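Local structure of leucine aminopeptidase 1 (Caenorhabditis elegans, 2HC9) at residues P402-L414 against M429-A443. The protein is a zinc-dependent M17 aminopeptidase that releases N-terminal amino acids, preferably leucine, from peptides and probably acts as a digestive enzyme. The protein carries 1 engineered substitution. Numbering follows the deposited sequence.
Sequences PMLFAPDLFFGDL and MDGPPSAVAGLLIGA. Engineered in segment 429-443: L440 (natural residue Phe).
One face of the F410 ring is covered by G431 and P432: the CA of G431 sits 3.5 Å from the ring centroid, 18° off the normal, and CD of P432 lies farther along the same face, both as CH-pi contacts. D430 O approaches this ring obliquely, as CB of A443 does the F411 ring, which packs edge-to-face with F447. These contacts join the short helix 407-410 to helix 433-442 and its leading loop in the M17 catalytic domain. With CG of F410 anti to its carbonyl carbon (chi1 -56°), the ring is directed onto CA of G431 and the pyrrolidine ring of P432. Between the helices, L439 spreads its branches, CD1 reaching CB of F410 at 3.6 Å and CD2 touching CG of P407 at 3.8 Å, where the L439 and P407 side chains meet at about a right angle. L414 and V436 lie alongside each other, their side chains running opposite ways, with CD2 of L414 3.7 Å from CG1 of V436; CD1 of L414 rests against CB of L440, an engineered leucine also touching R338, a predicted active-site residue. D413 grips the loop with both carboxylate oxygens: D430 N donates to OD1 at 3.0 Å, on the syn side but 27° out of the carboxylate plane, and G431 N to the syn lone pair of OD2 at 2.8 Å, both nearly straight. An alanine at D413 would remove both acceptors and is likely to leave these amides without mates, letting the loop shift beneath F410. A water donates to L409 O and to D430 OD2, each 2.8 Å from the water oxygen.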
ATOM      1  N   PRO A 402     -27.611 -15.318 -10.910  1.00 16.23           N
ATOM      2  CA  PRO A 402     -28.287 -14.042 -11.027  1.00 14.97           C
ATOM      3  C   PRO A 402     -27.689 -12.936 -10.158  1.00 17.43           C
ATOM      4  O   PRO A 402     -27.192 -13.193  -9.054  1.00 19.41           O
ATOM      5  CB  PRO A 402     -29.716 -14.364 -10.524  1.00 17.30           C
ATOM      6  CG  PRO A 402     -29.541 -15.446  -9.568  1.00 18.01           C
ATOM      7  CD  PRO A 402     -28.310 -16.227  -9.974  1.00 20.77           C
ATOM      8  N   MET A 403     -27.701 -11.722 -10.707  0.50 15.46           N
ATOM      9  CA  MET A 403     -27.471 -10.471  -9.970  0.50 16.38           C
ATOM     10  C   MET A 403     -28.807  -9.850  -9.602  0.50 17.44           C
ATOM     11  O   MET A 403     -29.819 -10.073 -10.273  0.50 19.47           O
ATOM     12  CB  MET A 403     -26.712  -9.451 -10.844  0.50 18.47           C
ATOM     13  CG  MET A 403     -25.261  -9.784 -11.091  0.50 13.16           C
ATOM     14  SD  MET A 403     -24.147  -8.365 -11.294  0.50 11.54           S
ATOM     15  CE  MET A 403     -24.105  -8.306 -13.092  0.50  8.10           C
ATOM     16  N   LEU A 404     -28.800  -9.041  -8.549  1.00 16.32           N
ATOM     17  CA  LEU A 404     -29.971  -8.209  -8.229  1.00 19.09           C
ATOM     18  C   LEU A 404     -30.218  -7.163  -9.293  1.00 16.88           C
ATOM     19  O   LEU A 404     -29.273  -6.493  -9.765  1.00 19.18           O
ATOM     20  CB  LEU A 404     -29.780  -7.463  -6.897  1.00 20.62           C
ATOM     21  CG  LEU A 404     -29.919  -8.246  -5.594  1.00 18.75           C
ATOM     22  CD1 LEU A 404     -29.413  -7.374  -4.415  1.00 16.70           C
ATOM     23  CD2 LEU A 404     -31.375  -8.676  -5.401  1.00 20.28           C
ATOM     24  N   PHE A 405     -31.493  -7.018  -9.642  1.00 17.68           N
ATOM     25  CA  PHE A 405     -31.922  -5.967 -10.551  1.00 15.80           C
ATOM     26  C   PHE A 405     -32.706  -4.923  -9.757  1.00 18.75           C
ATOM     27  O   PHE A 405     -33.886  -5.126  -9.427  1.00 17.77           O
ATOM     28  CB  PHE A 405     -32.809  -6.537 -11.670  1.00 15.82           C
ATOM     29  CG  PHE A 405     -33.251  -5.488 -12.675  1.00 20.19           C
ATOM     30  CD1 PHE A 405     -32.396  -5.082 -13.695  1.00 19.72           C
ATOM     31  CD2 PHE A 405     -34.504  -4.886 -12.579  1.00 17.96           C
ATOM     32  CE1 PHE A 405     -32.800  -4.087 -14.623  1.00 18.40           C
ATOM     33  CE2 PHE A 405     -34.919  -3.902 -13.498  1.00 17.01           C
ATOM     34  CZ  PHE A 405     -34.052  -3.505 -14.518  1.00 16.86           C
ATOM     35  N   ALA A 406     -32.073  -3.792  -9.479  1.00 15.62           N
ATOM     36  CA  ALA A 406     -32.752  -2.747  -8.679  1.00 16.15           C
ATOM     37  C   ALA A 406     -32.259  -1.332  -9.033  1.00 15.15           C
ATOM     38  O   ALA A 406     -31.546  -0.718  -8.252  1.00 16.51           O
ATOM     39  CB  ALA A 406     -32.583  -3.044  -7.171  1.00 16.88           C
ATOM     40  N   PRO A 407     -32.645  -0.814 -10.223  1.00 16.61           N
ATOM     41  CA  PRO A 407     -32.169   0.512 -10.591  1.00 16.88           C
ATOM     42  C   PRO A 407     -32.641   1.560  -9.572  1.00 18.93           C
ATOM     43  O   PRO A 407     -31.889   2.473  -9.250  1.00 17.04           O
ATOM     44  CB  PRO A 407     -32.801   0.759 -11.963  1.00 17.73           C
ATOM     45  CG  PRO A 407     -33.124  -0.635 -12.513  1.00 19.38           C
ATOM     46  CD  PRO A 407     -33.507  -1.417 -11.272  1.00 19.07           C
ATOM     47  N   ASP A 408     -33.852   1.406  -9.040  1.00 17.86           N
ATOM     48  CA  ASP A 408     -34.320   2.354  -8.003  1.00 19.35           C
ATOM     49  C   ASP A 408     -33.417   2.422  -6.771  1.00 20.56           C
ATOM     50  O   ASP A 408     -33.161   3.508  -6.235  1.00 19.35           O
ATOM     51  CB  ASP A 408     -35.787   2.106  -7.611  1.00 17.83           C
ATOM     52  CG  ASP A 408     -36.072   0.654  -7.189  1.00 21.03           C
ATOM     53  OD1 ASP A 408     -35.167  -0.219  -7.216  1.00 17.56           O
ATOM     54  OD2 ASP A 408     -37.241   0.380  -6.829  1.00 20.58           O
ATOM     55  N   LEU A 409     -32.912   1.279  -6.329  1.00 15.57           N
ATOM     56  CA  LEU A 409     -32.058   1.256  -5.127  1.00 16.46           C
ATOM     57  C   LEU A 409     -30.610   1.642  -5.423  1.00 20.04           C
ATOM     58  O   LEU A 409     -29.956   2.231  -4.570  1.00 18.06           O
ATOM     59  CB  LEU A 409     -32.068  -0.127  -4.473  1.00 17.50           C
ATOM     60  CG  LEU A 409     -33.400  -0.582  -3.855  1.00 16.88           C
ATOM     61  CD1 LEU A 409     -33.165  -1.987  -3.243  1.00 14.29           C
ATOM     62  CD2 LEU A 409     -33.877   0.429  -2.783  1.00 16.69           C
ATOM     63  N   PHE A 410     -30.110   1.290  -6.608  1.00 18.79           N
ATOM     64  CA  PHE A 410     -28.662   1.311  -6.846  1.00 17.08           C
ATOM     65  C   PHE A 410     -28.173   2.362  -7.842  1.00 18.80           C
ATOM     66  O   PHE A 410     -27.002   2.708  -7.839  1.00 19.55           O
ATOM     67  CB  PHE A 410     -28.157  -0.072  -7.296  1.00 17.79           C
ATOM     68  CG  PHE A 410     -28.487  -1.207  -6.350  1.00 17.54           C
ATOM     69  CD1 PHE A 410     -28.541  -1.011  -4.961  1.00 16.76           C
ATOM     70  CD2 PHE A 410     -28.668  -2.497  -6.860  1.00 15.66           C
ATOM     71  CE1 PHE A 410     -28.819  -2.070  -4.087  1.00 17.94           C
ATOM     72  CE2 PHE A 410     -28.938  -3.596  -6.000  1.00 20.17           C
ATOM     73  CZ  PHE A 410     -29.008  -3.381  -4.601  1.00 18.91           C
ATOM     74  N   PHE A 411     -29.045   2.868  -8.709  1.00 18.58           N
ATOM     75  CA  PHE A 411     -28.573   3.792  -9.763  1.00 18.79           C
ATOM     76  C   PHE A 411     -28.062   5.115  -9.182  1.00 17.66           C
ATOM     77  O   PHE A 411     -27.190   5.798  -9.766  1.00 16.13           O
ATOM     78  CB  PHE A 411     -29.640   3.988 -10.856  1.00 20.06           C
ATOM     79  CG  PHE A 411     -29.207   4.922 -11.972  1.00 20.78           C
ATOM     80  CD1 PHE A 411     -28.145   4.578 -12.808  1.00 20.34           C
ATOM     81  CD2 PHE A 411     -29.838   6.143 -12.158  1.00 22.68           C
ATOM     82  CE1 PHE A 411     -27.726   5.444 -13.822  1.00 17.51           C
ATOM     83  CE2 PHE A 411     -29.440   7.010 -13.184  1.00 21.85           C
ATOM     84  CZ  PHE A 411     -28.385   6.658 -14.012  1.00 19.39           C
ATOM     85  N   GLY A 412     -28.560   5.450  -7.998  1.00 17.80           N
ATOM     86  CA  GLY A 412     -28.049   6.605  -7.263  1.00 18.33           C
ATOM     87  C   GLY A 412     -26.559   6.524  -6.934  1.00 18.00           C
ATOM     88  O   GLY A 412     -25.917   7.554  -6.698  1.00 18.54           O
ATOM     89  N   ASP A 413     -25.995   5.315  -6.929  1.00 15.17           N
ATOM     90  CA  ASP A 413     -24.530   5.157  -6.845  1.00 18.32           C
ATOM     91  C   ASP A 413     -23.781   5.921  -7.970  1.00 16.11           C
ATOM     92  O   ASP A 413     -22.603   6.271  -7.806  1.00 17.16           O
ATOM     93  CB  ASP A 413     -24.144   3.673  -6.881  1.00 15.38           C
ATOM     94  CG  ASP A 413     -24.585   2.911  -5.631  1.00 21.93           C
ATOM     95  OD1 ASP A 413     -24.896   3.550  -4.577  1.00 18.86           O
ATOM     96  OD2 ASP A 413     -24.597   1.660  -5.703  1.00 21.78           O
ATOM     97  N   LEU A 414     -24.458   6.180  -9.088  1.00 15.85           N
ATOM     98  CA  LEU A 414     -23.825   6.847 -10.230  1.00 17.04           C
ATOM     99  C   LEU A 414     -24.269   8.290 -10.374  1.00 16.11           C
ATOM    100  O   LEU A 414     -24.128   8.876 -11.435  1.00 13.88           O
ATOM    101  CB  LEU A 414     -24.125   6.072 -11.529  1.00 15.61           C
ATOM    102  CG  LEU A 414     -23.603   4.639 -11.495  1.00 17.36           C
ATOM    103  CD1 LEU A 414     -24.041   3.874 -12.752  1.00 20.25           C
ATOM    104  CD2 LEU A 414     -22.082   4.649 -11.367  1.00 18.85           C
ATOM    105  N   MET A 429     -20.631   2.131  -2.110  1.00 25.14           N
ATOM    106  CA  MET A 429     -21.860   2.229  -2.853  1.00 21.38           C
ATOM    107  C   MET A 429     -22.906   1.263  -2.282  1.00 22.32           C
ATOM    108  O   MET A 429     -22.550   0.299  -1.601  1.00 20.36           O
ATOM    109  CB  MET A 429     -21.572   2.015  -4.344  1.00 25.81           C
ATOM    110  CG  MET A 429     -21.204   0.622  -4.770  1.00 28.26           C
ATOM    111  SD  MET A 429     -20.507   0.629  -6.481  1.00 27.94           S
ATOM    112  CE  MET A 429     -18.817   0.860  -6.035  1.00 20.03           C
ATOM    113  N   ASP A 430     -24.178   1.506  -2.570  1.00 15.32           N
ATOM    114  CA  ASP A 430     -25.227   0.630  -2.041  1.00 15.15           C
ATOM    115  C   ASP A 430     -25.371  -0.662  -2.837  1.00 19.03           C
ATOM    116  O   ASP A 430     -25.745  -1.664  -2.280  1.00 18.17           O
ATOM    117  CB  ASP A 430     -26.562   1.345  -2.025  1.00 17.74           C
ATOM    118  CG  ASP A 430     -26.690   2.320  -0.857  1.00 24.44           C
ATOM    119  OD1 ASP A 430     -25.915   2.218   0.112  1.00 21.82           O
ATOM    120  OD2 ASP A 430     -27.583   3.181  -0.924  1.00 23.94           O
ATOM    121  N   GLY A 431     -25.126  -0.616  -4.146  1.00 19.65           N
ATOM    122  CA  GLY A 431     -25.268  -1.827  -4.974  1.00 14.38           C
ATOM    123  C   GLY A 431     -24.035  -2.713  -4.985  1.00 16.40           C
ATOM    124  O   GLY A 431     -22.917  -2.246  -4.714  1.00 17.67           O
ATOM    125  N   PRO A 432     -24.208  -3.985  -5.363  1.00 17.63           N
ATOM    126  CA  PRO A 432     -23.004  -4.780  -5.713  1.00 18.22           C
ATOM    127  C   PRO A 432     -22.305  -4.038  -6.879  1.00 15.87           C
ATOM    128  O   PRO A 432     -22.990  -3.619  -7.808  1.00 15.63           O
ATOM    129  CB  PRO A 432     -23.592  -6.112  -6.234  1.00 19.87           C
ATOM    130  CG  PRO A 432     -25.058  -6.110  -5.880  1.00 20.53           C
ATOM    131  CD  PRO A 432     -25.484  -4.704  -5.591  1.00 17.09           C
ATOM    132  N   PRO A 433     -20.982  -3.788  -6.801  1.00 17.56           N
ATOM    133  CA  PRO A 433     -20.318  -3.055  -7.893  1.00 16.90           C
ATOM    134  C   PRO A 433     -20.560  -3.604  -9.299  1.00 16.11           C
ATOM    135  O   PRO A 433     -20.703  -2.799 -10.249  1.00 17.63           O
ATOM    136  CB  PRO A 433     -18.826  -3.130  -7.511  1.00 19.10           C
ATOM    137  CG  PRO A 433     -18.873  -3.162  -5.985  1.00 22.19           C
ATOM    138  CD  PRO A 433     -20.057  -4.049  -5.678  1.00 20.14           C
ATOM    139  N   SER A 434     -20.653  -4.935  -9.439  1.00 16.86           N
ATOM    140  CA  SER A 434     -20.952  -5.538 -10.756  1.00 16.78           C
ATOM    141  C   SER A 434     -22.342  -5.180 -11.279  1.00 17.48           C
ATOM    142  O   SER A 434     -22.546  -5.062 -12.494  1.00 16.52           O
ATOM    143  CB  SER A 434     -20.776  -7.054 -10.735  1.00 14.44           C
ATOM    144  OG  SER A 434     -19.460  -7.364 -10.296  1.00 17.61           O
ATOM    145  N   ALA A 435     -23.290  -4.994 -10.363  1.00 15.79           N
ATOM    146  CA  ALA A 435     -24.652  -4.616 -10.727  1.00 14.82           C
ATOM    147  C   ALA A 435     -24.672  -3.151 -11.147  1.00 17.88           C
ATOM    148  O   ALA A 435     -25.290  -2.788 -12.152  1.00 15.54           O
ATOM    149  CB  ALA A 435     -25.589  -4.833  -9.516  1.00 16.23           C
ATOM    150  N   VAL A 436     -23.967  -2.316 -10.386  1.00 14.68           N
ATOM    151  CA  VAL A 436     -23.890  -0.892 -10.691  1.00 15.77           C
ATOM    152  C   VAL A 436     -23.256  -0.680 -12.077  1.00 16.30           C
ATOM    153  O   VAL A 436     -23.735   0.136 -12.879  1.00 16.48           O
ATOM    154  CB  VAL A 436     -23.120  -0.122  -9.562  1.00 16.13           C
ATOM    155  CG1 VAL A 436     -22.863   1.332  -9.973  1.00 15.56           C
ATOM    156  CG2 VAL A 436     -23.953  -0.164  -8.281  1.00 20.22           C
ATOM    157  N   ALA A 437     -22.216  -1.466 -12.367  1.00 15.49           N
ATOM    158  CA  ALA A 437     -21.573  -1.429 -13.678  1.00 17.12           C
ATOM    159  C   ALA A 437     -22.593  -1.746 -14.774  1.00 16.94           C
ATOM    160  O   ALA A 437     -22.637  -1.076 -15.799  1.00 16.25           O
ATOM    161  CB  ALA A 437     -20.401  -2.460 -13.716  1.00 18.09           C
ATOM    162  N   GLY A 438     -23.422  -2.761 -14.566  1.00 14.19           N
ATOM    163  CA  GLY A 438     -24.458  -3.076 -15.555  1.00 13.56           C
ATOM    164  C   GLY A 438     -25.513  -1.992 -15.686  1.00 16.52           C
ATOM    165  O   GLY A 438     -26.017  -1.731 -16.779  1.00 16.62           O
ATOM    166  N   LEU A 439     -25.839  -1.331 -14.568  1.00 16.07           N
ATOM    167  CA  LEU A 439     -26.863  -0.272 -14.578  1.00 15.51           C
ATOM    168  C   LEU A 439     -26.409   0.949 -15.355  1.00 17.24           C
ATOM    169  O   LEU A 439     -27.240   1.662 -15.909  1.00 17.08           O
ATOM    170  CB  LEU A 439     -27.233   0.142 -13.138  1.00 15.51           C
ATOM    171  CG  LEU A 439     -28.030  -0.911 -12.349  1.00 15.82           C
ATOM    172  CD1 LEU A 439     -28.184  -0.412 -10.883  1.00 15.12           C
ATOM    173  CD2 LEU A 439     -29.383  -1.157 -13.008  1.00 15.02           C
ATOM    174  N   LEU A 440     -25.098   1.200 -15.412  1.00 15.25           N
ATOM    175  CA  LEU A 440     -24.618   2.294 -16.262  1.00 12.86           C
ATOM    176  C   LEU A 440     -25.025   1.994 -17.717  1.00 15.03           C
ATOM    177  O   LEU A 440     -25.519   2.875 -18.411  1.00 14.17           O
ATOM    178  CB  LEU A 440     -23.084   2.457 -16.170  1.00 14.78           C
ATOM    179  CG  LEU A 440     -22.424   3.545 -17.029  1.00 15.20           C
ATOM    180  CD1 LEU A 440     -22.299   3.241 -18.558  1.00 13.44           C
ATOM    181  CD2 LEU A 440     -23.003   4.977 -16.725  1.00 14.72           C
ATOM    182  N   ILE A 441     -24.824   0.751 -18.155  1.00 14.95           N
ATOM    183  CA  ILE A 441     -25.240   0.343 -19.509  1.00 16.11           C
ATOM    184  C   ILE A 441     -26.752   0.541 -19.681  1.00 16.64           C
ATOM    185  O   ILE A 441     -27.214   1.220 -20.627  1.00 16.42           O
ATOM    186  CB  ILE A 441     -24.886  -1.150 -19.774  1.00 14.42           C
ATOM    187  CG1 ILE A 441     -23.364  -1.378 -19.690  1.00 14.96           C
ATOM    188  CG2 ILE A 441     -25.410  -1.582 -21.149  1.00 14.71           C
ATOM    189  CD1 ILE A 441     -22.973  -2.858 -19.544  1.00 15.54           C
ATOM    190  N   GLY A 442     -27.526  -0.035 -18.770  1.00 15.56           N
ATOM    191  CA  GLY A 442     -28.991   0.005 -18.897  1.00 16.70           C
ATOM    192  C   GLY A 442     -29.607   1.386 -18.781  1.00 19.81           C
ATOM    193  O   GLY A 442     -30.699   1.623 -19.288  1.00 17.86           O
ATOM    194  N   ALA A 443     -28.908   2.309 -18.126  1.00 15.61           N
ATOM    195  CA  ALA A 443     -29.410   3.679 -17.973  1.00 15.29           C
ATOM    196  C   ALA A 443     -29.635   4.383 -19.320  1.00 20.86           C
ATOM    197  O   ALA A 443     -30.313   5.401 -19.389  1.00 20.82           O
ATOM    198  CB  ALA A 443     -28.440   4.508 -17.082  1.00 16.60           C
TER
HETATM  199  O   HOH W   1     -30.152   2.862  -1.898  1.00 27.21           O